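PDB 5TX7: D-isomer specific 2-hydroxyacid dehydrogenase family protein, which probably uses NAD or NADP to interconvert D-2-hydroxyacids and 2-oxoacids, as expected of a D-isomer-specific 2-hydroxyacid dehydrogenase. Local coordinates for residues A[90-95]-A[317-322]; A[69-74]-A[300-305]; A[73-78]-A[96-101]; A[3-8]-A[44-49]. One frame throughout, in Å; residues are numbered along the deposited sequence.

Interaction 1: A[90-95]-A[317-322]; sequences IPVSNV and VVNAAH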
loop_
_atom_site.group_PDB
_atom_site.type_symbol
_atom_site.label_atom_id
_atom_site.label_comp_id
_atom_site.label_asym_id
_atom_site.label_seq_id
_atom_site.Cartn_x
_atom_site.Cartn_y
_atom_site.Cartn_z
ATOM N N ILE A 90 -43.182 6.107 -0.776
ATOM C CA ILE A 90 -42.142 5.078 -0.785
ATOM C C ILE A 90 -40.902 5.629 -0.083
ATOM O O ILE A 90 -40.222 6.478 -0.641
ATOM C CB ILE A 90 -41.783 4.670 -2.236
ATOM C CG1 ILE A 90 -43.017 4.082 -2.946
ATOM C CG2 ILE A 90 -40.638 3.644 -2.252
ATOM C CD1 ILE A 90 -42.893 4.036 -4.448
ATOM N N PRO A 91 -40.604 5.161 1.145
ATOM C CA PRO A 91 -39.323 5.501 1.777
ATOM C C PRO A 91 -38.146 4.975 0.971
ATOM O O PRO A 91 -38.222 3.869 0.435
ATOM C CB PRO A 91 -39.375 4.776 3.127
ATOM C CG PRO A 91 -40.803 4.409 3.356
ATOM C CD PRO A 91 -41.434 4.287 2.002
ATOM N N VAL A 92 -37.079 5.759 0.878
ATOM C CA VAL A 92 -35.846 5.331 0.223
ATOM C C VAL A 92 -34.748 5.390 1.266
ATOM O O VAL A 92 -34.521 6.445 1.873
ATOM C CB VAL A 92 -35.463 6.216 -0.983
ATOM C CG1 VAL A 92 -34.212 5.690 -1.657
ATOM C CG2 VAL A 92 -36.594 6.250 -1.992
ATOM N N SER A 93 -34.072 4.264 1.467
ATOM C CA SER A 93 -32.934 4.218 2.373
ATOM C C SER A 93 -31.612 4.030 1.618
ATOM O O SER A 93 -31.586 3.402 0.544
ATOM C CB SER A 93 -33.124 3.091 3.387
ATOM O OG SER A 93 -34.194 3.373 4.269
ATOM N N ASN A 94 -30.528 4.565 2.192
ATOM C CA ASN A 94 -29.166 4.278 1.704
ATOM C C ASN A 94 -28.340 3.607 2.797
ATOM O O ASN A 94 -28.886 3.236 3.832
ATOM C CB ASN A 94 -28.500 5.559 1.162
ATOM C CG ASN A 94 -28.123 6.547 2.247
ATOM O OD1 ASN A 94 -28.522 6.423 3.420
ATOM N ND2 ASN A 94 -27.358 7.551 1.854
ATOM N N VAL A 95 -27.041 3.434 2.550
ATOM C CA VAL A 95 -26.114 2.904 3.537
ATOM C C VAL A 95 -24.885 3.813 3.631
ATOM O O VAL A 95 -23.986 3.724 2.785
ATOM C CB VAL A 95 -25.642 1.490 3.157
ATOM C CG1 VAL A 95 -24.770 0.910 4.269
ATOM C CG2 VAL A 95 -26.830 0.578 2.844
ATOM N N VAL A 317 -33.328 6.937 6.168
ATOM C CA VAL A 317 -34.254 7.422 5.161
ATOM C C VAL A 317 -33.675 8.717 4.580
ATOM O O VAL A 317 -33.368 9.653 5.337
ATOM C CB VAL A 317 -35.659 7.627 5.756
ATOM C CG1 VAL A 317 -36.632 8.157 4.718
ATOM C CG2 VAL A 317 -36.191 6.314 6.289
ATOM N N VAL A 318 -33.515 8.762 3.256
ATOM C CA VAL A 318 -32.968 9.955 2.577
ATOM C C VAL A 318 -34.030 10.888 1.962
ATOM O O VAL A 318 -33.673 11.937 1.413
ATOM C CB VAL A 318 -31.884 9.604 1.509
ATOM C CG1 VAL A 318 -30.757 8.806 2.141
ATOM C CG2 VAL A 318 -32.454 8.835 0.315
ATOM N N ASN A 319 -35.317 10.528 2.077
ATOM C CA ASN A 319 -36.406 11.345 1.548
ATOM C C ASN A 319 -37.530 11.606 2.566
ATOM O O ASN A 319 -38.710 11.670 2.207
ATOM C CB ASN A 319 -36.934 10.707 0.263
ATOM C CG ASN A 319 -37.681 9.403 0.507
ATOM O OD1 ASN A 319 -37.529 8.767 1.543
ATOM N ND2 ASN A 319 -38.511 9.011 -0.450
ATOM N N ALA A 320 -37.146 11.796 3.829
ATOM C CA ALA A 320 -38.106 12.010 4.928
ATOM C C ALA A 320 -38.948 13.281 4.731
ATOM O O ALA A 320 -40.144 13.302 5.037
ATOM C CB ALA A 320 -37.375 12.057 6.262
ATOM N N ALA A 321 -38.308 14.321 4.199
ATOM C CA ALA A 321 -38.971 15.580 3.865
ATOM C C ALA A 321 -40.110 15.451 2.837
ATOM O O ALA A 321 -41.044 16.243 2.868
ATOM C CB ALA A 321 -37.936 16.585 3.374
ATOM N N HIS A 322 -40.028 14.468 1.931
ATOM C CA HIS A 322 -41.053 14.244 0.882
ATOM C C HIS A 322 -42.114 13.197 1.234
ATOM O O HIS A 322 -43.136 13.096 0.553
ATOM C CB HIS A 322 -40.380 13.852 -0.432
ATOM C CG HIS A 322 -39.384 14.858 -0.915
ATOM N ND1 HIS A 322 -38.027 14.730 -0.692
ATOM C CD2 HIS A 322 -39.547 16.014 -1.598
ATOM C CE1 HIS A 322 -37.397 15.762 -1.222
ATOM N NE2 HIS A 322 -38.296 16.557 -1.775
#
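The side-chain amides of N319 and N94 meet the opposite segment in different ways. N319 directs its amide at the backbone of 90-95: ND2 donates to I90 O at 3.1 Å, with that oxygen lying almost exactly in the amide plane, while V92 N reaches N319 OD1, also at 3.1 Å, from well above the carbonyl plane rather than along a lone pair. Alongside, V92 CG2 rests 3.7 Å from N319 ND2, its side chain crossing the asparagine at about a right angle. The amide of N94 works differently, through a face: V318 CG1 sits over it, 3.5 Å from N94 CG and nearly equidistant from its oxygen and nitrogen. Its ND2 bonds to T75 O, just as N319 ND2 has a second acceptor in V82 O.

Between the two amides runs one straight backbone bond, V318 N to V92 O at 2.9 Å (170°), and V317 CA makes a C-H...O contact with the same oxygen at 3.4 Å. A chi1 of 70° turns the N319 amide toward 90-95, where ND2 and OD1 bond two backbone positions. The principle illustrated is the finishing of an edge strand: 92-93 is outermost in the five-stranded parallel sheet of the flavodoxin-like domain, and the tail that follows helix 292-310 returns to line it with a single beta bridge at S93 and V317.

Interaction 2: A[69-74]-A[300-305]; sequences FVSVLA and DSTAAN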
loop_
_atom_site.group_PDB
_atom_site.type_symbol
_atom_site.label_atom_id
_atom_site.label_comp_id
_atom_site.label_asym_id
_atom_site.label_seq_id
_atom_site.Cartn_x
_atom_site.Cartn_y
_atom_site.Cartn_z
ATOM N N PHE A 69 -40.911 -0.119 -0.769
ATOM C CA PHE A 69 -39.634 0.303 -0.172
ATOM C C PHE A 69 -38.445 0.133 -1.109
ATOM O O PHE A 69 -38.276 -0.921 -1.731
ATOM C CB PHE A 69 -39.381 -0.483 1.122
ATOM C CG PHE A 69 -38.113 -0.098 1.839
ATOM C CD1 PHE A 69 -37.888 1.219 2.234
ATOM C CD2 PHE A 69 -37.149 -1.057 2.150
ATOM C CE1 PHE A 69 -36.728 1.572 2.908
ATOM C CE2 PHE A 69 -35.993 -0.686 2.820
ATOM C CZ PHE A 69 -35.784 0.620 3.195
ATOM N N VAL A 70 -37.618 1.172 -1.199
ATOM C CA VAL A 70 -36.375 1.090 -1.967
ATOM C C VAL A 70 -35.166 1.228 -1.046
ATOM O O VAL A 70 -35.092 2.170 -0.248
ATOM C CB VAL A 70 -36.327 2.161 -3.056
ATOM C CG1 VAL A 70 -35.005 2.087 -3.822
ATOM C CG2 VAL A 70 -37.518 1.985 -3.995
ATOM N N SER A 71 -34.242 0.280 -1.129
ATOM C CA SER A 71 -32.961 0.440 -0.450
ATOM C C SER A 71 -31.851 0.533 -1.496
ATOM O O SER A 71 -31.771 -0.298 -2.404
ATOM C CB SER A 71 -32.698 -0.696 0.537
ATOM O OG SER A 71 -31.732 -0.288 1.505
ATOM N N VAL A 72 -31.021 1.562 -1.363
ATOM C CA VAL A 72 -29.942 1.814 -2.295
ATOM C C VAL A 72 -28.650 1.232 -1.741
ATOM O O VAL A 72 -28.279 1.513 -0.593
ATOM C CB VAL A 72 -29.768 3.316 -2.547
ATOM C CG1 VAL A 72 -28.628 3.573 -3.531
ATOM C CG2 VAL A 72 -31.070 3.905 -3.063
ATOM N N LEU A 73 -27.953 0.472 -2.588
ATOM C CA LEU A 73 -26.764 -0.298 -2.218
ATOM C C LEU A 73 -25.516 0.558 -2.402
ATOM O O LEU A 73 -24.582 0.204 -3.129
ATOM C CB LEU A 73 -26.678 -1.578 -3.063
ATOM C CG LEU A 73 -27.890 -2.514 -3.064
ATOM C CD1 LEU A 73 -27.760 -3.564 -4.163
ATOM C CD2 LEU A 73 -28.060 -3.164 -1.706
ATOM N N ALA A 74 -25.511 1.679 -1.696
ATOM C CA ALA A 74 -24.520 2.727 -1.848
ATOM C C ALA A 74 -24.841 3.823 -0.841
ATOM O O ALA A 74 -25.891 3.813 -0.221
ATOM C CB ALA A 74 -24.552 3.301 -3.272
ATOM N N ASP A 300 -25.189 -6.438 5.111
ATOM C CA ASP A 300 -25.795 -6.441 6.448
ATOM C C ASP A 300 -26.628 -5.191 6.722
ATOM O O ASP A 300 -27.750 -5.299 7.250
ATOM C CB ASP A 300 -24.737 -6.566 7.539
ATOM C CG ASP A 300 -24.171 -7.983 7.684
ATOM O OD1 ASP A 300 -24.899 -8.978 7.451
ATOM O OD2 ASP A 300 -22.974 -8.097 8.075
ATOM N N SER A 301 -26.092 -4.021 6.360
ATOM C CA SER A 301 -26.799 -2.750 6.550
ATOM C C SER A 301 -28.051 -2.657 5.692
ATOM O O SER A 301 -29.049 -2.103 6.126
ATOM C CB SER A 301 -25.890 -1.553 6.248
ATOM O OG SER A 301 -24.814 -1.457 7.169
ATOM N N THR A 302 -27.995 -3.198 4.479
ATOM C CA THR A 302 -29.176 -3.329 3.627
ATOM C C THR A 302 -30.241 -4.257 4.263
ATOM O O THR A 302 -31.439 -3.946 4.211
ATOM C CB THR A 302 -28.777 -3.831 2.233
ATOM O OG1 THR A 302 -27.852 -2.887 1.663
ATOM C CG2 THR A 302 -29.979 -3.980 1.321
ATOM N N ALA A 303 -29.820 -5.370 4.865
ATOM C CA ALA A 303 -30.761 -6.235 5.598
ATOM C C ALA A 303 -31.388 -5.498 6.792
ATOM O O ALA A 303 -32.595 -5.626 7.044
ATOM C CB ALA A 303 -30.086 -7.511 6.065
ATOM N N ALA A 304 -30.571 -4.702 7.495
ATOM C CA ALA A 304 -31.056 -3.878 8.617
ATOM C C ALA A 304 -32.097 -2.859 8.196
ATOM O O ALA A 304 -33.098 -2.692 8.893
ATOM C CB ALA A 304 -29.897 -3.166 9.287
ATOM N N ASN A 305 -31.845 -2.181 7.062
ATOM C CA ASN A 305 -32.790 -1.233 6.458
ATOM C C ASN A 305 -34.143 -1.892 6.149
ATOM O O ASN A 305 -35.195 -1.334 6.447
ATOM C CB ASN A 305 -32.226 -0.655 5.134
ATOM C CG ASN A 305 -31.091 0.359 5.333
ATOM O OD1 ASN A 305 -30.728 0.707 6.448
ATOM N ND2 ASN A 305 -30.539 0.847 4.230
HETATM O O HOH W 1 -29.241 -0.730 0.899
#
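Strand 69-72 and helix segment 300-305 run nearly antiparallel, at 161° and 9.1 Å between axes, with S71 facing T302 at the closest pair of CA atoms. The middle of the interface is polar. N305 ND2 donates an almost straight bond to S71 OG at 3.2 Å, and the hydroxyl lies in the plane of the amide. S71 faces the helix, and with OG anti to the backbone N (chi1 -159°) the hydroxyl lies within reach of N305 ND2. The rotation of the amide is fixed by other partners as well, ND2 also bonding N94 O and OD1 receiving N316 ND2.

A water extends the network. It lies 2.6 Å from S71 OG, donates to T302 OG1 at 2.7 Å, and makes a weak bond to V72 O. T302 OG1 is further tied to L298 O one helical turn earlier.

Apolar groups border this core at both ends. The L73 side chain crosses that of T302 at about a right angle, L73 CD2 lying 3.4 Å from T302 OG1 and close to CG2, and the far end of the F69 ring approaches N305 O obliquely, with CE2 at 3.8 Å; the ring also stacks with F309. The chemistry implies that strand and helix are joined by directional bonds through S71 OG, N305 and one water, with N94, N316 and L298 completing the set of partners.

Interaction 3: A[73-78]-A[96-101]; sequences LATGYD and PGYGTD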
loop_
_atom_site.group_PDB
_atom_site.type_symbol
_atom_site.label_atom_id
_atom_site.label_comp_id
_atom_site.label_asym_id
_atom_site.label_seq_id
_atom_site.Cartn_x
_atom_site.Cartn_y
_atom_site.Cartn_z
ATOM N N LEU A 73 -27.953 0.472 -2.588
ATOM C CA LEU A 73 -26.764 -0.298 -2.218
ATOM C C LEU A 73 -25.516 0.558 -2.402
ATOM O O LEU A 73 -24.582 0.204 -3.129
ATOM C CB LEU A 73 -26.678 -1.578 -3.063
ATOM C CG LEU A 73 -27.890 -2.514 -3.064
ATOM C CD1 LEU A 73 -27.760 -3.564 -4.163
ATOM C CD2 LEU A 73 -28.060 -3.164 -1.706
ATOM N N ALA A 74 -25.511 1.679 -1.696
ATOM C CA ALA A 74 -24.520 2.727 -1.848
ATOM C C ALA A 74 -24.841 3.823 -0.841
ATOM O O ALA A 74 -25.891 3.813 -0.221
ATOM C CB ALA A 74 -24.552 3.301 -3.272
ATOM N N THR A 75 -23.925 4.761 -0.699
ATOM C CA THR A 75 -24.173 5.981 0.055
ATOM C C THR A 75 -24.867 7.001 -0.851
ATOM O O THR A 75 -25.758 7.735 -0.413
ATOM C CB THR A 75 -22.852 6.566 0.582
ATOM O OG1 THR A 75 -22.110 5.539 1.266
ATOM C CG2 THR A 75 -23.126 7.712 1.542
ATOM N N GLY A 76 -24.441 7.045 -2.111
ATOM C CA GLY A 76 -25.053 7.900 -3.111
ATOM C C GLY A 76 -26.307 7.307 -3.698
ATOM O O GLY A 76 -26.436 6.091 -3.835
ATOM N N TYR A 77 -27.238 8.183 -4.044
ATOM C CA TYR A 77 -28.537 7.803 -4.596
ATOM C C TYR A 77 -28.929 8.769 -5.727
ATOM O O TYR A 77 -30.112 9.038 -5.948
ATOM C CB TYR A 77 -29.591 7.750 -3.467
ATOM C CG TYR A 77 -29.581 8.963 -2.569
ATOM C CD1 TYR A 77 -30.323 10.109 -2.892
ATOM C CD2 TYR A 77 -28.830 8.979 -1.405
ATOM C CE1 TYR A 77 -30.293 11.233 -2.087
ATOM C CE2 TYR A 77 -28.796 10.098 -0.585
ATOM C CZ TYR A 77 -29.531 11.226 -0.925
ATOM O OH TYR A 77 -29.499 12.352 -0.117
ATOM N N ASP A 78 -27.930 9.252 -6.471
ATOM C CA ASP A 78 -28.136 10.330 -7.457
ATOM C C ASP A 78 -29.011 9.897 -8.634
ATOM O O ASP A 78 -29.655 10.733 -9.251
ATOM C CB ASP A 78 -26.788 10.898 -7.963
ATOM C CG ASP A 78 -26.859 12.415 -8.261
ATOM O OD1 ASP A 78 -27.336 13.192 -7.390
ATOM O OD2 ASP A 78 -26.429 12.838 -9.364
ATOM N N PRO A 96 -24.832 4.694 4.642
ATOM C CA PRO A 96 -23.594 5.455 4.869
ATOM C C PRO A 96 -22.555 4.651 5.656
ATOM O O PRO A 96 -22.914 3.719 6.376
ATOM C CB PRO A 96 -24.069 6.671 5.670
ATOM C CG PRO A 96 -25.278 6.190 6.399
ATOM C CD PRO A 96 -25.896 5.064 5.590
ATOM N N GLY A 97 -21.280 4.990 5.480
ATOM C CA GLY A 97 -20.199 4.449 6.310
ATOM C C GLY A 97 -19.656 3.053 6.030
ATOM O O GLY A 97 -18.656 2.663 6.630
ATOM N N TYR A 98 -20.280 2.307 5.124
ATOM C CA TYR A 98 -19.865 0.926 4.835
ATOM C C TYR A 98 -18.420 0.808 4.315
ATOM O O TYR A 98 -17.772 -0.211 4.531
ATOM C CB TYR A 98 -20.827 0.253 3.819
ATOM C CG TYR A 98 -20.663 0.744 2.382
ATOM C CD1 TYR A 98 -19.768 0.138 1.506
ATOM C CD2 TYR A 98 -21.444 1.783 1.905
ATOM C CE1 TYR A 98 -19.623 0.596 0.199
ATOM C CE2 TYR A 98 -21.322 2.258 0.611
ATOM C CZ TYR A 98 -20.398 1.663 -0.240
ATOM O OH TYR A 98 -20.249 2.128 -1.526
ATOM N N GLY A 99 -17.945 1.821 3.600
ATOM C CA GLY A 99 -16.704 1.733 2.859
ATOM C C GLY A 99 -15.596 2.687 3.302
ATOM O O GLY A 99 -14.657 2.947 2.537
ATOM N N THR A 100 -15.692 3.191 4.527
ATOM C CA THR A 100 -14.704 4.122 5.076
ATOM C C THR A 100 -13.292 3.564 5.003
ATOM O O THR A 100 -12.371 4.210 4.522
ATOM C CB THR A 100 -15.014 4.443 6.558
ATOM O OG1 THR A 100 -16.317 5.037 6.661
ATOM C CG2 THR A 100 -13.966 5.389 7.155
ATOM N N ASP A 101 -13.122 2.347 5.480
ATOM C CA ASP A 101 -11.803 1.730 5.494
ATOM C C ASP A 101 -11.355 1.277 4.112
ATOM O O ASP A 101 -10.171 1.370 3.785
ATOM C CB ASP A 101 -11.797 0.560 6.455
ATOM C CG ASP A 101 -11.938 1.007 7.911
ATOM O OD1 ASP A 101 -11.032 1.735 8.375
ATOM O OD2 ASP A 101 -12.932 0.618 8.581
HETATM O O HOH W 2 -21.854 0.445 -3.758
HETATM O O HOH W 3 -21.146 4.434 -2.120
#
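Van der Waals contact comes first, and T75 makes most of it. Its OG1 lies 3.4 Å from Y98 CE2, an oblique approach to the ring, while T75 N sits at the ring edge, in plane. The other branch, CG2, turns to P96 and comes within 4.0 Å of its CA. The hydroxyl itself is bonded to V95 O, just before P96, which helps explain its place beside the ring. A74 adds its CA, 4.1 Å from Y98 CE2.

The chain on the Y98 side is a type I turn from G97 to T100, with G99 occupying the N-cap of helix 100-116. This is the stretch by which the chain leaves the flavodoxin-like domain for the Rossmann domain, so the contact lies where the two lobes meet; in relatives, the cleft between such lobes holds the active site.

Water-mediated bonds form the second kind. Y98 OH meets two waters: one, 2.5 Å from the phenol oxygen, accepts from T75 N at 3.1 Å; the other donates to L73 O at 2.8 Å. A chi1 of 74°, with CG between the backbone N and carbonyl carbon, turns the ring toward 73-75, and A294, T297 and L298 of helix 292-310 pack against the same side chain.

Interaction 4: A[3-8]-A[44-49]; sequences RIVALD and AGAHVV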
loop_
_atom_site.group_PDB
_atom_site.type_symbol
_atom_site.label_atom_id
_atom_site.label_comp_id
_atom_site.label_asym_id
_atom_site.label_seq_id
_atom_site.Cartn_x
_atom_site.Cartn_y
_atom_site.Cartn_z
ATOM N N ARG A 3 -41.670 -9.893 -1.159
ATOM C CA ARG A 3 -40.994 -10.128 -2.423
ATOM C C ARG A 3 -39.944 -9.046 -2.590
ATOM O O ARG A 3 -40.276 -7.864 -2.559
ATOM C CB ARG A 3 -42.019 -10.074 -3.555
ATOM C CG ARG A 3 -41.920 -11.203 -4.579
ATOM C CD ARG A 3 -43.195 -11.303 -5.403
ATOM N NE ARG A 3 -44.322 -11.778 -4.595
ATOM C CZ ARG A 3 -45.601 -11.392 -4.707
ATOM N NH1 ARG A 3 -45.993 -10.466 -5.590
ATOM N NH2 ARG A 3 -46.511 -11.938 -3.895
ATOM N N ILE A 4 -38.684 -9.456 -2.748
ATOM C CA ILE A 4 -37.538 -8.541 -2.821
ATOM C C ILE A 4 -36.798 -8.750 -4.140
ATOM O O ILE A 4 -36.467 -9.882 -4.484
ATOM C CB ILE A 4 -36.542 -8.781 -1.656
ATOM C CG1 ILE A 4 -37.270 -8.678 -0.309
ATOM C CG2 ILE A 4 -35.447 -7.746 -1.686
ATOM C CD1 ILE A 4 -36.446 -8.949 0.920
ATOM N N VAL A 5 -36.496 -7.670 -4.853
ATOM C CA VAL A 5 -35.772 -7.767 -6.127
ATOM C C VAL A 5 -34.519 -6.884 -6.116
ATOM O O VAL A 5 -34.604 -5.675 -5.854
ATOM C CB VAL A 5 -36.667 -7.391 -7.318
ATOM C CG1 VAL A 5 -35.911 -7.505 -8.634
ATOM C CG2 VAL A 5 -37.875 -8.313 -7.359
ATOM N N ALA A 6 -33.366 -7.502 -6.400
ATOM C CA ALA A 6 -32.115 -6.768 -6.629
ATOM C C ALA A 6 -31.893 -6.625 -8.146
ATOM O O ALA A 6 -31.725 -7.625 -8.866
ATOM C CB ALA A 6 -30.949 -7.488 -5.972
ATOM N N LEU A 7 -31.919 -5.384 -8.618
ATOM C CA LEU A 7 -31.836 -5.095 -10.048
ATOM C C LEU A 7 -30.405 -5.121 -10.588
ATOM O O LEU A 7 -30.208 -5.351 -11.771
ATOM C CB LEU A 7 -32.517 -3.752 -10.375
ATOM C CG LEU A 7 -34.024 -3.695 -10.103
ATOM C CD1 LEU A 7 -34.553 -2.279 -10.280
ATOM C CD2 LEU A 7 -34.800 -4.668 -10.992
ATOM N N ASP A 8 -29.414 -4.874 -9.738
ATOM C CA ASP A 8 -28.014 -5.018 -10.149
ATOM C C ASP A 8 -27.141 -5.469 -9.001
ATOM O O ASP A 8 -26.398 -4.689 -8.440
ATOM C CB ASP A 8 -27.477 -3.726 -10.807
ATOM C CG ASP A 8 -27.535 -2.506 -9.895
ATOM O OD1 ASP A 8 -28.415 -2.448 -9.006
ATOM O OD2 ASP A 8 -26.706 -1.583 -10.094
ATOM N N ALA A 44 -41.624 -5.646 -11.318
ATOM C CA ALA A 44 -43.057 -5.880 -11.156
ATOM C C ALA A 44 -43.332 -6.943 -10.084
ATOM O O ALA A 44 -42.640 -7.971 -10.021
ATOM C CB ALA A 44 -43.704 -6.270 -12.485
ATOM N N GLY A 45 -44.309 -6.647 -9.228
ATOM C CA GLY A 45 -44.672 -7.512 -8.111
ATOM C C GLY A 45 -43.853 -7.375 -6.838
ATOM O O GLY A 45 -44.242 -7.953 -5.815
ATOM N N ALA A 46 -42.753 -6.616 -6.878
ATOM C CA ALA A 46 -41.842 -6.502 -5.744
ATOM C C ALA A 46 -42.331 -5.501 -4.697
ATOM O O ALA A 46 -42.669 -4.375 -5.037
ATOM C CB ALA A 46 -40.457 -6.090 -6.236
ATOM N N HIS A 47 -42.323 -5.917 -3.432
ATOM C CA HIS A 47 -42.556 -5.032 -2.292
ATOM C C HIS A 47 -41.331 -4.126 -2.081
ATOM O O HIS A 47 -41.474 -2.942 -1.737
ATOM C CB HIS A 47 -42.724 -5.818 -0.994
ATOM C CG HIS A 47 -43.942 -6.681 -0.920
ATOM N ND1 HIS A 47 -44.172 -7.766 -1.752
ATOM C CD2 HIS A 47 -44.957 -6.672 -0.025
ATOM C CE1 HIS A 47 -45.304 -8.351 -1.397
ATOM N NE2 HIS A 47 -45.796 -7.713 -0.347
ATOM N N VAL A 48 -40.134 -4.715 -2.242
ATOM C CA VAL A 48 -38.857 -4.051 -1.987
ATOM C C VAL A 48 -37.946 -4.181 -3.200
ATOM O O VAL A 48 -37.726 -5.299 -3.690
ATOM C CB VAL A 48 -38.097 -4.694 -0.792
ATOM C CG1 VAL A 48 -36.804 -3.946 -0.505
ATOM C CG2 VAL A 48 -38.961 -4.711 0.445
ATOM N N VAL A 49 -37.397 -3.056 -3.654
ATOM C CA VAL A 49 -36.432 -3.043 -4.741
ATOM C C VAL A 49 -35.063 -2.602 -4.188
ATOM O O VAL A 49 -34.962 -1.613 -3.442
ATOM C CB VAL A 49 -36.892 -2.111 -5.888
ATOM C CG1 VAL A 49 -35.741 -1.752 -6.836
ATOM C CG2 VAL A 49 -38.019 -2.761 -6.657
#
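R3 O is gripped by two successive backbone amides, V48 N at 3.2 Å in a good bond (161°) and H47 N at 3.0 Å in a weak, bent one (129°). This is how the chain enters the register of two parallel strands, 3-6 and 48-51, neighbours in the flavodoxin-like sheet whose strand order is 2-1-3-4-5. One step on, V48 O receives V5 N at 2.9 Å, and I4 CA also directs a C-H at that same oxygen. V49 CA does likewise to V5 O, so weak contacts fill in between the conventional bonds.

The paired residues separate onto the two faces. I4 and V48 lie side by side, pointing the same way, with I4 CG1 at 4.1 Å from V48 CB. On the face carrying V5 and V49, V5 CG2 packs on A46 CB at 3.6 Å; CG2, anti to the carbonyl carbon, is the branch turned to A46. Strand 27-30 bonds to the other edge of 3-6, so 3-6 lies within the sheet.

At the start of the strand, R3 extends beside the loop after helix 39-43, its chain bent at chi3 so that NH1 makes a weak bond to G45 O at 3.1 Å, while R3 CB lies 3.6 Å from H47 ND1. At the far end, L7 crosses V49 obliquely, its CD1 stopping 3.7 Å from V49 CG1.

In the fold
Interactions 1, 2 and 4 all reach the five-stranded parallel sheet, stepping across it: interaction 4 joins strands 3-6 and 48-51, interaction 2 covers the adjacent strand 69-72, and interaction 1 closes the edge at 92-93. Their centres lie about 12 Å (4 to 2) and 11 Å (2 to 1) apart. Interaction 3 shares L73 and A74 with interaction 2, their centres about 10 Å apart, and leads toward helix 100-116 and the second domain. Along the chain, interaction 4 closes before the others open, whereas interactions 1 and 2 cross, both bringing C-terminal residues back. The N-terminal lobe is thus completed by the chain's last residues after the Rossmann domain.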